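Local coordinates for putative lipoprotein YcdA (Bacillus subtilis subsp. subtilis str. 168, PDB 4R4G) that is of unknown function but is probably a membrane-attached lipoprotein, with an immunoglobulin-like N-terminal domain joined to a C-terminal domain through a kinked helix, at residues 8-13 with 125-130; 14-19 with 46-51; 42-47 with 93-98; 55-60 with 110-115. All blocks are in the same frame, centred on the assembly; numbering follows the deposited sequence.

In the fold
The N-terminal, immunoglobulin-like domain shows how a sandwich is assembled from contacts of very different span. Starting at the N terminus, residues 8-13 open the widest loop, which contact 1 closes only at 125-130; the other three contacts all fall within it. Contact 2 pairs the next strand, 16-25, with 39-48 and closes a short loop. Contact 3 begins on 42-47 of the same strand, sharing residues 46-47 with contact 2, and adds strand 93-102 to the sheet. Contact 4 starts at 55-60, after contact 2 has closed, and ends at 110-115, so it crosses contact 3. Contacts 2 and 3 build one sheet; contacts 1 and 4 tie it and strand 55-57 to the sheet containing 107-112 and 125-130.

Contact 1: 8-13 with 125-130; sequences TEKSSD and VTFKID
Lys-10 and Phe-127 supply the main apolar contact, their side chains sliding past each other in opposite directions. The lysine CB lies 3.7 Å from Phe-127 CE2, and the backbone N of Lys-10 sits at the ring's edge, near its plane. Phe-127 CG stands anti to the carbonyl carbon (chi1 -52°), which carries the ring across to the other strand. Further along, Val-125 CG1 packs 3.9 Å from Lys-10 CB and 3.7 Å from Ser-11 N. This is how the layers of an immunoglobulin-like sandwich meet at their margin: strands 9-11 and 125-130 are outermost strands of different sheets, and with 7.1 Å between their axes they pack through side chains. The main-chain-to-main-chain bonds of each go to a neighbour in its own sheet, Lys-10 with Val-17 and Phe-127 with Leu-110. With an alanine at Phe-127, the methylenes of Lys-10 would probably lose the ring they slide past, and a gap would open between the strands, beside Ile-19. The polar contribution is slight. Beyond CG the lysine runs extended to the backbone of Thr-126, where NZ makes a weak hydrogen bond of 3.3 Å to Thr-126 O. Ser-12 OG, by contrast, is hydrogen-bonded to Lys-123 O.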
loop_
_atom_site.group_PDB
_atom_site.type_symbol
_atom_site.label_atom_id
_atom_site.label_comp_id
_atom_site.label_asym_id
_atom_site.label_seq_id
_atom_site.Cartn_x
_atom_site.Cartn_y
_atom_site.Cartn_z
ATOM N N THR A 8 -18.399 -27.031 3.972
ATOM C CA THR A 8 -17.266 -26.796 3.056
ATOM C C THR A 8 -16.948 -27.970 2.120
ATOM O O THR A 8 -16.055 -27.860 1.278
ATOM C CB THR A 8 -16.000 -26.420 3.849
ATOM O OG1 THR A 8 -15.658 -27.489 4.727
ATOM C CG2 THR A 8 -16.158 -25.127 4.635
ATOM N N GLU A 9 -17.660 -29.079 2.262
ATOM C CA GLU A 9 -17.461 -30.235 1.391
ATOM C C GLU A 9 -18.803 -30.740 0.960
ATOM O O GLU A 9 -19.651 -31.002 1.806
ATOM C CB GLU A 9 -16.645 -31.344 2.085
ATOM C CG GLU A 9 -16.327 -32.529 1.182
ATOM C CD GLU A 9 -15.644 -33.698 1.862
ATOM O OE1 GLU A 9 -14.505 -33.519 2.353
ATOM O OE2 GLU A 9 -16.226 -34.807 1.859
ATOM N N LYS A 10 -19.029 -30.809 -0.347
ATOM C CA LYS A 10 -20.275 -31.297 -0.925
ATOM C C LYS A 10 -19.932 -32.100 -2.145
ATOM O O LYS A 10 -18.848 -31.940 -2.709
ATOM C CB LYS A 10 -21.262 -30.158 -1.250
ATOM C CG LYS A 10 -21.932 -29.552 -0.019
ATOM C CD LYS A 10 -23.066 -28.602 -0.346
ATOM C CE LYS A 10 -23.418 -27.722 0.833
ATOM N NZ LYS A 10 -24.856 -27.338 0.828
ATOM N N SER A 11 -20.831 -32.991 -2.537
ATOM C CA SER A 11 -20.585 -33.857 -3.674
ATOM C C SER A 11 -21.849 -34.327 -4.350
ATOM O O SER A 11 -22.928 -34.373 -3.760
ATOM C CB SER A 11 -19.786 -35.087 -3.242
ATOM O OG SER A 11 -20.242 -35.578 -1.993
ATOM N N SER A 12 -21.685 -34.648 -5.621
ATOM C CA SER A 12 -22.667 -35.276 -6.469
ATOM C C SER A 12 -22.066 -36.636 -6.805
ATOM O O SER A 12 -20.939 -36.927 -6.381
ATOM C CB SER A 12 -22.968 -34.430 -7.702
ATOM O OG SER A 12 -21.901 -34.462 -8.633
ATOM N N ASP A 13 -22.790 -37.464 -7.548
ATOM C CA ASP A 13 -22.302 -38.788 -7.915
ATOM C C ASP A 13 -21.114 -38.713 -8.905
ATOM O O ASP A 13 -20.352 -39.685 -9.000
ATOM C CB ASP A 13 -23.455 -39.660 -8.491
ATOM C CG ASP A 13 -24.299 -39.057 -9.618
ATOM O OD1 ASP A 13 -24.449 -37.796 -9.660
ATOM O OD2 ASP A 13 -24.868 -39.841 -10.417
ATOM N N VAL A 125 -23.231 -28.618 -7.328
ATOM C CA VAL A 125 -23.116 -28.408 -5.876
ATOM C C VAL A 125 -23.012 -26.919 -5.622
ATOM O O VAL A 125 -22.392 -26.194 -6.403
ATOM C CB VAL A 125 -22.022 -29.187 -5.089
ATOM C CG1 VAL A 125 -22.377 -30.656 -4.925
ATOM C CG2 VAL A 125 -20.633 -28.997 -5.683
ATOM N N THR A 126 -23.620 -26.480 -4.521
ATOM C CA THR A 126 -23.702 -25.097 -4.135
ATOM C C THR A 126 -23.222 -24.918 -2.666
ATOM O O THR A 126 -23.630 -25.671 -1.794
ATOM C CB THR A 126 -25.138 -24.579 -4.405
ATOM O OG1 THR A 126 -25.247 -23.244 -3.936
ATOM C CG2 THR A 126 -26.230 -25.407 -3.729
ATOM N N PHE A 127 -22.378 -23.913 -2.401
ATOM C CA PHE A 127 -21.888 -23.602 -1.050
ATOM C C PHE A 127 -22.236 -22.180 -0.641
ATOM O O PHE A 127 -22.156 -21.271 -1.457
ATOM C CB PHE A 127 -20.359 -23.758 -0.939
ATOM C CG PHE A 127 -19.788 -25.074 -1.402
ATOM C CD1 PHE A 127 -19.495 -25.292 -2.746
ATOM C CD2 PHE A 127 -19.474 -26.073 -0.487
ATOM C CE1 PHE A 127 -18.949 -26.508 -3.174
ATOM C CE2 PHE A 127 -18.933 -27.296 -0.917
ATOM C CZ PHE A 127 -18.674 -27.506 -2.258
ATOM N N LYS A 128 -22.562 -21.979 0.633
ATOM C CA LYS A 128 -22.791 -20.650 1.172
ATOM C C LYS A 128 -21.521 -20.218 1.876
ATOM O O LYS A 128 -20.860 -21.036 2.534
ATOM C CB LYS A 128 -24.001 -20.614 2.105
ATOM C CG LYS A 128 -25.301 -20.957 1.395
ATOM C CD LYS A 128 -26.479 -20.811 2.291
ATOM C CE LYS A 128 -27.782 -21.162 1.602
ATOM N NZ LYS A 128 -28.896 -21.199 2.595
ATOM N N ILE A 129 -21.117 -18.955 1.645
ATOM C CA ILE A 129 -19.939 -18.327 2.238
ATOM C C ILE A 129 -20.398 -17.084 3.008
ATOM O O ILE A 129 -20.995 -16.187 2.403
ATOM C CB ILE A 129 -18.903 -17.988 1.144
ATOM C CG1 ILE A 129 -18.334 -19.269 0.501
ATOM C CG2 ILE A 129 -17.811 -17.072 1.681
ATOM C CD1 ILE A 129 -17.571 -19.070 -0.822
ATOM N N ASP A 130 -20.171 -17.048 4.337
ATOM C CA ASP A 130 -20.516 -15.866 5.128
ATOM C C ASP A 130 -19.343 -14.887 5.089
ATOM O O ASP A 130 -18.293 -15.166 5.657
ATOM C CB ASP A 130 -20.891 -16.220 6.576
ATOM C CG ASP A 130 -21.228 -15.017 7.448
ATOM O OD1 ASP A 130 -21.315 -13.889 6.909
ATOM O OD2 ASP A 130 -21.422 -15.205 8.669
#

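Contact 2: 14-19 with 46-51; sequences IAQVKI and AVKNTG
Ala-46, paired with Lys-18, has the largest surface buried here, and the pair shows how an antiparallel ladder satisfies itself. Lys-18 N gives a hydrogen bond of 2.9 Å to Ala-46 O, and Ala-46 N returns one to Lys-18 O, each donor in the plane of the carbonyl it meets. The small alanine CB lies on the same sheet face as the lysine, 4.4 Å from Lys-18 CB. Gln-16 repeats the pattern with Lys-48: Gln-16 N meets Lys-48 O at 2.8 Å (N-H...O 158°), and Lys-48 N answers to Gln-16 O. Their side chains leave side by side, pointing the same way, because each has CG anti to the backbone N (chi1 -178° and -172°). Gln-16 CB also touches Thr-50 CG2 at 3.7 Å. Between the two pairs, Val-17 and Val-47 form a non-hydrogen-bonded pair whose side chains take the opposite face, with Val-17 CG2 4.2 Å from Val-47 CG1; both rest on Tyr-112, inside the immunoglobulin-like sandwich. Toward residue 51 the ladder frays. Ile-14 O receives weak bonds from Thr-50 N and Gly-51 N, both 3.3 Å, while Asn-49 uses ND2 to hold Ile-88 O and Asp-53 O. The chemistry implies a division of labour: main-chain bonds hold the two strands together, and the side chains separate a valine face turned into the sandwich from a face carrying two lysines, a glutamine and an alanine.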
loop_
_atom_site.group_PDB
_atom_site.type_symbol
_atom_site.label_atom_id
_atom_site.label_comp_id
_atom_site.label_asym_id
_atom_site.label_seq_id
_atom_site.Cartn_x
_atom_site.Cartn_y
_atom_site.Cartn_z
ATOM N N ILE A 14 -20.935 -37.556 -9.600
ATOM C CA ILE A 14 -19.881 -37.417 -10.608
ATOM C C ILE A 14 -18.673 -36.573 -10.145
ATOM O O ILE A 14 -17.587 -36.783 -10.683
ATOM C CB ILE A 14 -20.416 -36.944 -11.983
ATOM C CG1 ILE A 14 -20.771 -35.469 -12.020
ATOM C CG2 ILE A 14 -21.554 -37.840 -12.509
ATOM C CD1 ILE A 14 -20.748 -34.988 -13.379
ATOM N N ALA A 15 -18.825 -35.670 -9.153
ATOM C CA ALA A 15 -17.688 -34.883 -8.649
ATOM C C ALA A 15 -17.840 -34.516 -7.173
ATOM O O ALA A 15 -18.959 -34.463 -6.664
ATOM C CB ALA A 15 -17.503 -33.621 -9.475
ATOM N N GLN A 16 -16.706 -34.277 -6.487
ATOM C CA GLN A 16 -16.679 -33.854 -5.088
ATOM C C GLN A 16 -15.896 -32.553 -4.981
ATOM O O GLN A 16 -14.736 -32.490 -5.400
ATOM C CB GLN A 16 -16.096 -34.933 -4.152
ATOM C CG GLN A 16 -16.112 -34.512 -2.669
ATOM C CD GLN A 16 -15.162 -35.274 -1.777
ATOM O OE1 GLN A 16 -15.583 -35.982 -0.851
ATOM N NE2 GLN A 16 -13.862 -35.104 -2.000
ATOM N N VAL A 17 -16.528 -31.511 -4.421
ATOM C CA VAL A 17 -15.880 -30.214 -4.294
ATOM C C VAL A 17 -15.647 -29.905 -2.826
ATOM O O VAL A 17 -16.543 -30.072 -2.001
ATOM C CB VAL A 17 -16.688 -29.098 -5.005
ATOM C CG1 VAL A 17 -15.947 -27.767 -4.990
ATOM C CG2 VAL A 17 -17.023 -29.499 -6.432
ATOM N N LYS A 18 -14.434 -29.462 -2.516
ATOM C CA LYS A 18 -14.023 -29.075 -1.180
ATOM C C LYS A 18 -13.509 -27.664 -1.238
ATOM O O LYS A 18 -12.674 -27.362 -2.090
ATOM C CB LYS A 18 -12.925 -30.020 -0.632
ATOM C CG LYS A 18 -13.158 -31.520 -0.886
ATOM C CD LYS A 18 -12.161 -32.412 -0.136
ATOM C CE LYS A 18 -11.309 -33.238 -1.069
ATOM N NZ LYS A 18 -11.081 -34.608 -0.538
ATOM N N ILE A 19 -13.991 -26.795 -0.348
ATOM C CA ILE A 19 -13.498 -25.433 -0.269
ATOM C C ILE A 19 -12.403 -25.410 0.796
ATOM O O ILE A 19 -12.695 -25.473 1.996
ATOM C CB ILE A 19 -14.618 -24.421 0.014
ATOM C CG1 ILE A 19 -15.691 -24.486 -1.068
ATOM C CG2 ILE A 19 -14.022 -23.031 0.159
ATOM C CD1 ILE A 19 -16.754 -23.562 -0.884
ATOM N N ALA A 46 -10.826 -27.670 -4.328
ATOM C CA ALA A 46 -10.311 -28.965 -4.740
ATOM C C ALA A 46 -11.451 -29.734 -5.325
ATOM O O ALA A 46 -12.523 -29.777 -4.716
ATOM C CB ALA A 46 -9.720 -29.700 -3.558
ATOM N N VAL A 47 -11.269 -30.274 -6.537
ATOM C CA VAL A 47 -12.331 -31.025 -7.207
ATOM C C VAL A 47 -11.850 -32.459 -7.442
ATOM O O VAL A 47 -10.923 -32.676 -8.219
ATOM C CB VAL A 47 -12.848 -30.349 -8.518
ATOM C CG1 VAL A 47 -14.083 -31.072 -9.067
ATOM C CG2 VAL A 47 -13.166 -28.878 -8.288
ATOM N N LYS A 48 -12.474 -33.426 -6.744
ATOM C CA LYS A 48 -12.199 -34.870 -6.860
ATOM C C LYS A 48 -13.199 -35.503 -7.828
ATOM O O LYS A 48 -14.403 -35.258 -7.693
ATOM C CB LYS A 48 -12.274 -35.550 -5.469
ATOM C CG LYS A 48 -11.819 -37.012 -5.444
ATOM C CD LYS A 48 -11.068 -37.393 -4.155
ATOM C CE LYS A 48 -10.633 -38.844 -4.182
ATOM N NZ LYS A 48 -9.658 -39.168 -3.110
ATOM N N ASN A 49 -12.719 -36.285 -8.814
ATOM C CA ASN A 49 -13.614 -36.961 -9.761
ATOM C C ASN A 49 -14.137 -38.226 -9.077
ATOM O O ASN A 49 -13.390 -39.196 -8.952
ATOM C CB ASN A 49 -12.903 -37.270 -11.100
ATOM C CG ASN A 49 -13.735 -37.961 -12.176
ATOM O OD1 ASN A 49 -14.898 -38.347 -11.989
ATOM N ND2 ASN A 49 -13.142 -38.148 -13.345
ATOM N N THR A 50 -15.400 -38.202 -8.590
ATOM C CA THR A 50 -15.993 -39.359 -7.901
ATOM C C THR A 50 -16.627 -40.351 -8.897
ATOM O O THR A 50 -17.028 -41.445 -8.490
ATOM C CB THR A 50 -17.006 -38.940 -6.814
ATOM O OG1 THR A 50 -17.991 -38.063 -7.352
ATOM C CG2 THR A 50 -16.343 -38.337 -5.589
ATOM N N GLY A 51 -16.687 -39.968 -10.176
ATOM C CA GLY A 51 -17.258 -40.785 -11.244
ATOM C C GLY A 51 -16.305 -41.804 -11.845
ATOM O O GLY A 51 -15.285 -42.166 -11.240
#

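Contact 3: 42-47 with 93-98; sequences KVNVAV and SVEGNL
Strand 93-102 forms an outermost strand of the four-stranded antiparallel sheet, joined to 39-48 by pairs such as Val-45 with Gly-96. Val-45 N meets Gly-96 O at 2.8 Å, and Gly-96 N returns a bond of 3.0 Å to Val-45 O; Val-43 with Leu-98 and Val-47 with Val-94 also exchange pairs of bonds. On one face polar side chains meet. Asn-44 has CG anti to its main-chain nitrogen (chi1 -174°), and its amide, turned at chi2 -84°, directs ND2 to Asn-97 OD1 over 3.0 Å. The acceptor lies in the amide plane of Asn-44, but the donor stands above the Asn-97 amide, the two planes being 72° apart. Lys-42 crosses this amide too, its CE 3.4 Å from Asn-97 OD1, while Asn-97 ND2 is taken up by Glu-81 O. A leucine in place of Asn-44 would lose the N-H, and Asn-97 OD1 would probably be left without this donor. Glu-95 packs its CG 4.0 Å from Ala-46 CB, and its OE1 makes a salt bridge to Lys-20. The other face is the inward side of the immunoglobulin-like sandwich. Here Val-45 and Leu-98 cross at about a right angle, with Val-45 CG1 3.7 Å from Leu-98 CD1, and both lie against Phe-62 and Leu-110 of the opposing sheet. Val-94 CG1 approaches Val-47 CB at 4.1 Å, and both valines touch Val-57.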
loop_
_atom_site.group_PDB
_atom_site.type_symbol
_atom_site.label_atom_id
_atom_site.label_comp_id
_atom_site.label_asym_id
_atom_site.label_seq_id
_atom_site.Cartn_x
_atom_site.Cartn_y
_atom_site.Cartn_z
ATOM N N LYS A 42 -10.997 -14.684 -2.845
ATOM C CA LYS A 42 -10.115 -15.783 -3.264
ATOM C C LYS A 42 -10.590 -17.041 -2.564
ATOM O O LYS A 42 -10.490 -17.152 -1.337
ATOM C CB LYS A 42 -8.632 -15.456 -2.956
ATOM C CG LYS A 42 -7.601 -16.467 -3.454
ATOM C CD LYS A 42 -6.198 -15.954 -3.198
ATOM C CE LYS A 42 -5.151 -17.035 -3.140
ATOM N NZ LYS A 42 -3.774 -16.476 -3.292
ATOM N N VAL A 43 -11.167 -17.958 -3.344
ATOM C CA VAL A 43 -11.713 -19.236 -2.878
ATOM C C VAL A 43 -10.818 -20.363 -3.425
ATOM O O VAL A 43 -10.783 -20.569 -4.636
ATOM C CB VAL A 43 -13.209 -19.418 -3.279
ATOM C CG1 VAL A 43 -13.827 -20.640 -2.611
ATOM C CG2 VAL A 43 -14.029 -18.171 -2.964
ATOM N N ASN A 44 -10.052 -21.040 -2.540
ATOM C CA ASN A 44 -9.207 -22.170 -2.936
ATOM C C ASN A 44 -10.072 -23.399 -2.852
ATOM O O ASN A 44 -10.661 -23.652 -1.802
ATOM C CB ASN A 44 -7.926 -22.309 -2.073
ATOM C CG ASN A 44 -6.989 -23.395 -2.573
ATOM O OD1 ASN A 44 -7.125 -24.589 -2.263
ATOM N ND2 ASN A 44 -6.052 -23.014 -3.412
ATOM N N VAL A 45 -10.222 -24.103 -3.973
ATOM C CA VAL A 45 -11.071 -25.277 -4.070
ATOM C C VAL A 45 -10.245 -26.475 -4.505
ATOM O O VAL A 45 -9.139 -26.314 -5.021
ATOM C CB VAL A 45 -12.293 -25.070 -5.031
ATOM C CG1 VAL A 45 -13.223 -23.959 -4.541
ATOM C CG2 VAL A 45 -11.854 -24.834 -6.481
ATOM N N ALA A 46 -10.826 -27.670 -4.328
ATOM C CA ALA A 46 -10.311 -28.965 -4.740
ATOM C C ALA A 46 -11.451 -29.734 -5.325
ATOM O O ALA A 46 -12.523 -29.777 -4.716
ATOM C CB ALA A 46 -9.720 -29.700 -3.558
ATOM N N VAL A 47 -11.269 -30.274 -6.537
ATOM C CA VAL A 47 -12.331 -31.025 -7.207
ATOM C C VAL A 47 -11.850 -32.459 -7.442
ATOM O O VAL A 47 -10.923 -32.676 -8.219
ATOM C CB VAL A 47 -12.848 -30.349 -8.518
ATOM C CG1 VAL A 47 -14.083 -31.072 -9.067
ATOM C CG2 VAL A 47 -13.166 -28.878 -8.288
ATOM N N SER A 93 -7.641 -35.651 -8.486
ATOM C CA SER A 93 -8.080 -34.341 -8.007
ATOM C C SER A 93 -7.244 -33.180 -8.513
ATOM O O SER A 93 -6.015 -33.246 -8.562
ATOM C CB SER A 93 -8.097 -34.293 -6.482
ATOM O OG SER A 93 -8.900 -35.326 -5.938
ATOM N N VAL A 94 -7.936 -32.085 -8.838
ATOM C CA VAL A 94 -7.331 -30.820 -9.235
ATOM C C VAL A 94 -7.578 -29.857 -8.082
ATOM O O VAL A 94 -8.579 -29.985 -7.380
ATOM C CB VAL A 94 -7.853 -30.306 -10.607
ATOM C CG1 VAL A 94 -9.317 -29.880 -10.545
ATOM C CG2 VAL A 94 -6.978 -29.184 -11.152
ATOM N N GLU A 95 -6.660 -28.942 -7.854
ATOM C CA GLU A 95 -6.781 -27.962 -6.783
ATOM C C GLU A 95 -6.300 -26.593 -7.319
ATOM O O GLU A 95 -5.396 -26.530 -8.158
ATOM C CB GLU A 95 -5.986 -28.443 -5.546
ATOM C CG GLU A 95 -6.325 -27.754 -4.227
ATOM C CD GLU A 95 -5.391 -28.011 -3.052
ATOM O OE1 GLU A 95 -5.156 -29.199 -2.724
ATOM O OE2 GLU A 95 -4.954 -27.022 -2.417
ATOM N N GLY A 96 -6.942 -25.522 -6.883
ATOM C CA GLY A 96 -6.590 -24.184 -7.340
ATOM C C GLY A 96 -7.505 -23.116 -6.795
ATOM O O GLY A 96 -8.492 -23.420 -6.116
ATOM N N ASN A 97 -7.192 -21.866 -7.104
ATOM C CA ASN A 97 -7.925 -20.709 -6.608
ATOM C C ASN A 97 -8.900 -20.143 -7.622
ATOM O O ASN A 97 -8.649 -20.205 -8.833
ATOM C CB ASN A 97 -6.953 -19.589 -6.208
ATOM C CG ASN A 97 -6.047 -19.892 -5.056
ATOM O OD1 ASN A 97 -6.472 -20.083 -3.916
ATOM N ND2 ASN A 97 -4.764 -19.790 -5.305
ATOM N N LEU A 98 -9.976 -19.514 -7.101
ATOM C CA LEU A 98 -11.015 -18.840 -7.860
ATOM C C LEU A 98 -11.112 -17.433 -7.332
ATOM O O LEU A 98 -10.886 -17.200 -6.149
ATOM C CB LEU A 98 -12.369 -19.561 -7.780
ATOM C CG LEU A 98 -12.408 -21.064 -7.969
ATOM C CD1 LEU A 98 -13.686 -21.604 -7.421
ATOM C CD2 LEU A 98 -12.215 -21.467 -9.447
#

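Contact 4: 55-60 with 110-115; sequences LNVDSM and LNYTPE
The backbones of 55-58 and 112-115 run 121° apart, coming nearest where the CA atoms of Asn-56 and Glu-115 lie 5.9 Å from each other. The contact sits at an end of the immunoglobulin-like sandwich, where strand 55-57, bonded to 86-88, meets the chain leaving strand 107-112. Water does the bridging. Water 2 donates to Asn-56 O at 2.6 Å and accepts from both Tyr-112 OH, at 2.7 Å, and Glu-115 N, at 2.9 Å, so a single molecule joins the main chain of both segments and a phenol. With CG anti to the backbone N (chi1 170°), Tyr-112 reaches toward strand 55-57 and delivers its OH to this water. Water 1 donates to Glu-115 O and accepts a weak bond from Asn-56 ND2; Asn-56 OD1 turns instead to Thr-87 OG1. Glu-115 extends past the Asn-56 carbonyl and brings OE2 to 3.5 Å from Asp-58 CB. Methyls of Leu-55 and Val-57 flank the phenol oxygen, CD2 and CG2 each 3.8 Å from Tyr-112 OH; the apolar contact proper is Leu-55 CD1 on Pro-114 CB. The tyrosine ring also meets that of Phe-62. Over one of its faces Pro-114 N lies 3.7 Å above the plane, offset toward the rim.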
loop_
_atom_site.group_PDB
_atom_site.type_symbol
_atom_site.label_atom_id
_atom_site.label_comp_id
_atom_site.label_asym_id
_atom_site.label_seq_id
_atom_site.Cartn_x
_atom_site.Cartn_y
_atom_site.Cartn_z
ATOM N N LEU A 55 -13.010 -36.294 -16.290
ATOM C CA LEU A 55 -13.745 -35.047 -16.081
ATOM C C LEU A 55 -12.891 -33.811 -16.314
ATOM O O LEU A 55 -11.889 -33.624 -15.621
ATOM C CB LEU A 55 -14.247 -35.052 -14.619
ATOM C CG LEU A 55 -15.053 -33.849 -14.108
ATOM C CD1 LEU A 55 -16.412 -33.749 -14.800
ATOM C CD2 LEU A 55 -15.211 -33.916 -12.602
ATOM N N ASN A 56 -13.319 -32.928 -17.237
ATOM C CA ASN A 56 -12.619 -31.656 -17.455
ATOM C C ASN A 56 -13.042 -30.674 -16.377
ATOM O O ASN A 56 -14.237 -30.559 -16.119
ATOM C CB ASN A 56 -12.914 -31.063 -18.831
ATOM C CG ASN A 56 -12.605 -31.936 -20.015
ATOM O OD1 ASN A 56 -11.444 -32.218 -20.329
ATOM N ND2 ASN A 56 -13.640 -32.272 -20.771
ATOM N N VAL A 57 -12.078 -29.981 -15.724
ATOM C CA VAL A 57 -12.394 -29.014 -14.675
ATOM C C VAL A 57 -11.753 -27.673 -15.042
ATOM O O VAL A 57 -10.545 -27.614 -15.296
ATOM C CB VAL A 57 -12.023 -29.492 -13.242
ATOM C CG1 VAL A 57 -12.301 -28.406 -12.198
ATOM C CG2 VAL A 57 -12.770 -30.780 -12.879
ATOM N N ASP A 58 -12.585 -26.608 -15.097
ATOM C CA ASP A 58 -12.185 -25.245 -15.452
ATOM C C ASP A 58 -12.746 -24.243 -14.449
ATOM O O ASP A 58 -13.722 -24.541 -13.748
ATOM C CB ASP A 58 -12.682 -24.901 -16.878
ATOM C CG ASP A 58 -12.057 -23.670 -17.512
ATOM O OD1 ASP A 58 -12.463 -22.549 -17.157
ATOM O OD2 ASP A 58 -11.162 -23.829 -18.365
ATOM N N SER A 59 -12.115 -23.050 -14.390
ATOM C CA SER A 59 -12.531 -21.919 -13.559
ATOM C C SER A 59 -13.985 -21.539 -13.900
ATOM O O SER A 59 -14.778 -21.249 -13.004
ATOM C CB SER A 59 -11.599 -20.731 -13.788
ATOM O OG SER A 59 -10.365 -21.150 -14.349
HETATM N N MSE A 60 -14.327 -21.567 -15.231
HETATM C CA MSE A 60 -15.637 -21.264 -15.828
HETATM C C MSE A 60 -16.774 -22.135 -15.287
HETATM O O MSE A 60 -17.936 -21.850 -15.543
HETATM C CB MSE A 60 -15.583 -21.446 -17.352
HETATM C CG MSE A 60 -15.161 -20.199 -18.108
HETATM SE SE MSE A 60 -15.091 -20.532 -20.031
HETATM C CE MSE A 60 -14.822 -18.665 -20.613
ATOM N N LEU A 110 -21.279 -20.007 -3.803
ATOM C CA LEU A 110 -20.424 -20.560 -4.831
ATOM C C LEU A 110 -21.123 -21.761 -5.415
ATOM O O LEU A 110 -21.523 -22.644 -4.654
ATOM C CB LEU A 110 -19.046 -20.940 -4.257
ATOM C CG LEU A 110 -18.018 -21.513 -5.241
ATOM C CD1 LEU A 110 -17.391 -20.429 -6.059
ATOM C CD2 LEU A 110 -16.924 -22.246 -4.508
ATOM N N ASN A 111 -21.301 -21.783 -6.754
ATOM C CA ASN A 111 -21.927 -22.920 -7.445
ATOM C C ASN A 111 -20.923 -23.540 -8.379
ATOM O O ASN A 111 -20.150 -22.828 -9.013
ATOM C CB ASN A 111 -23.220 -22.552 -8.208
ATOM C CG ASN A 111 -23.935 -23.757 -8.849
ATOM O OD1 ASN A 111 -24.525 -24.613 -8.163
ATOM N ND2 ASN A 111 -23.872 -23.876 -10.178
ATOM N N TYR A 112 -20.901 -24.893 -8.425
ATOM C CA TYR A 112 -20.031 -25.697 -9.284
ATOM C C TYR A 112 -20.889 -26.577 -10.147
ATOM O O TYR A 112 -21.697 -27.336 -9.610
ATOM C CB TYR A 112 -19.018 -26.544 -8.507
ATOM C CG TYR A 112 -18.296 -27.551 -9.388
ATOM C CD1 TYR A 112 -17.427 -27.133 -10.396
ATOM C CD2 TYR A 112 -18.517 -28.917 -9.245
ATOM C CE1 TYR A 112 -16.747 -28.056 -11.195
ATOM C CE2 TYR A 112 -17.871 -29.848 -10.063
ATOM C CZ TYR A 112 -16.984 -29.415 -11.036
ATOM O OH TYR A 112 -16.363 -30.337 -11.855
ATOM N N THR A 113 -20.724 -26.470 -11.486
ATOM C CA THR A 113 -21.443 -27.282 -12.463
ATOM C C THR A 113 -20.381 -28.047 -13.252
ATOM O O THR A 113 -19.665 -27.462 -14.078
ATOM C CB THR A 113 -22.432 -26.453 -13.320
ATOM O OG1 THR A 113 -23.479 -25.961 -12.475
ATOM C CG2 THR A 113 -23.066 -27.272 -14.447
ATOM N N PRO A 114 -20.264 -29.365 -12.967
ATOM C CA PRO A 114 -19.256 -30.197 -13.662
ATOM C C PRO A 114 -19.487 -30.285 -15.166
ATOM O O PRO A 114 -20.631 -30.221 -15.619
ATOM C CB PRO A 114 -19.402 -31.570 -13.001
ATOM C CG PRO A 114 -20.772 -31.572 -12.429
ATOM C CD PRO A 114 -21.038 -30.164 -11.996
ATOM N N GLU A 115 -18.376 -30.376 -15.932
ATOM C CA GLU A 115 -18.380 -30.443 -17.396
ATOM C C GLU A 115 -18.743 -31.864 -17.788
ATOM O O GLU A 115 -17.884 -32.703 -18.086
ATOM C CB GLU A 115 -17.039 -29.985 -17.984
ATOM C CG GLU A 115 -16.734 -28.524 -17.725
ATOM C CD GLU A 115 -15.571 -27.884 -18.464
ATOM O OE1 GLU A 115 -14.935 -28.569 -19.298
ATOM O OE2 GLU A 115 -15.311 -26.680 -18.230
HETATM O O HOH W 1 -15.956 -33.304 -19.734
HETATM O O HOH W 2 -16.013 -29.754 -14.448
#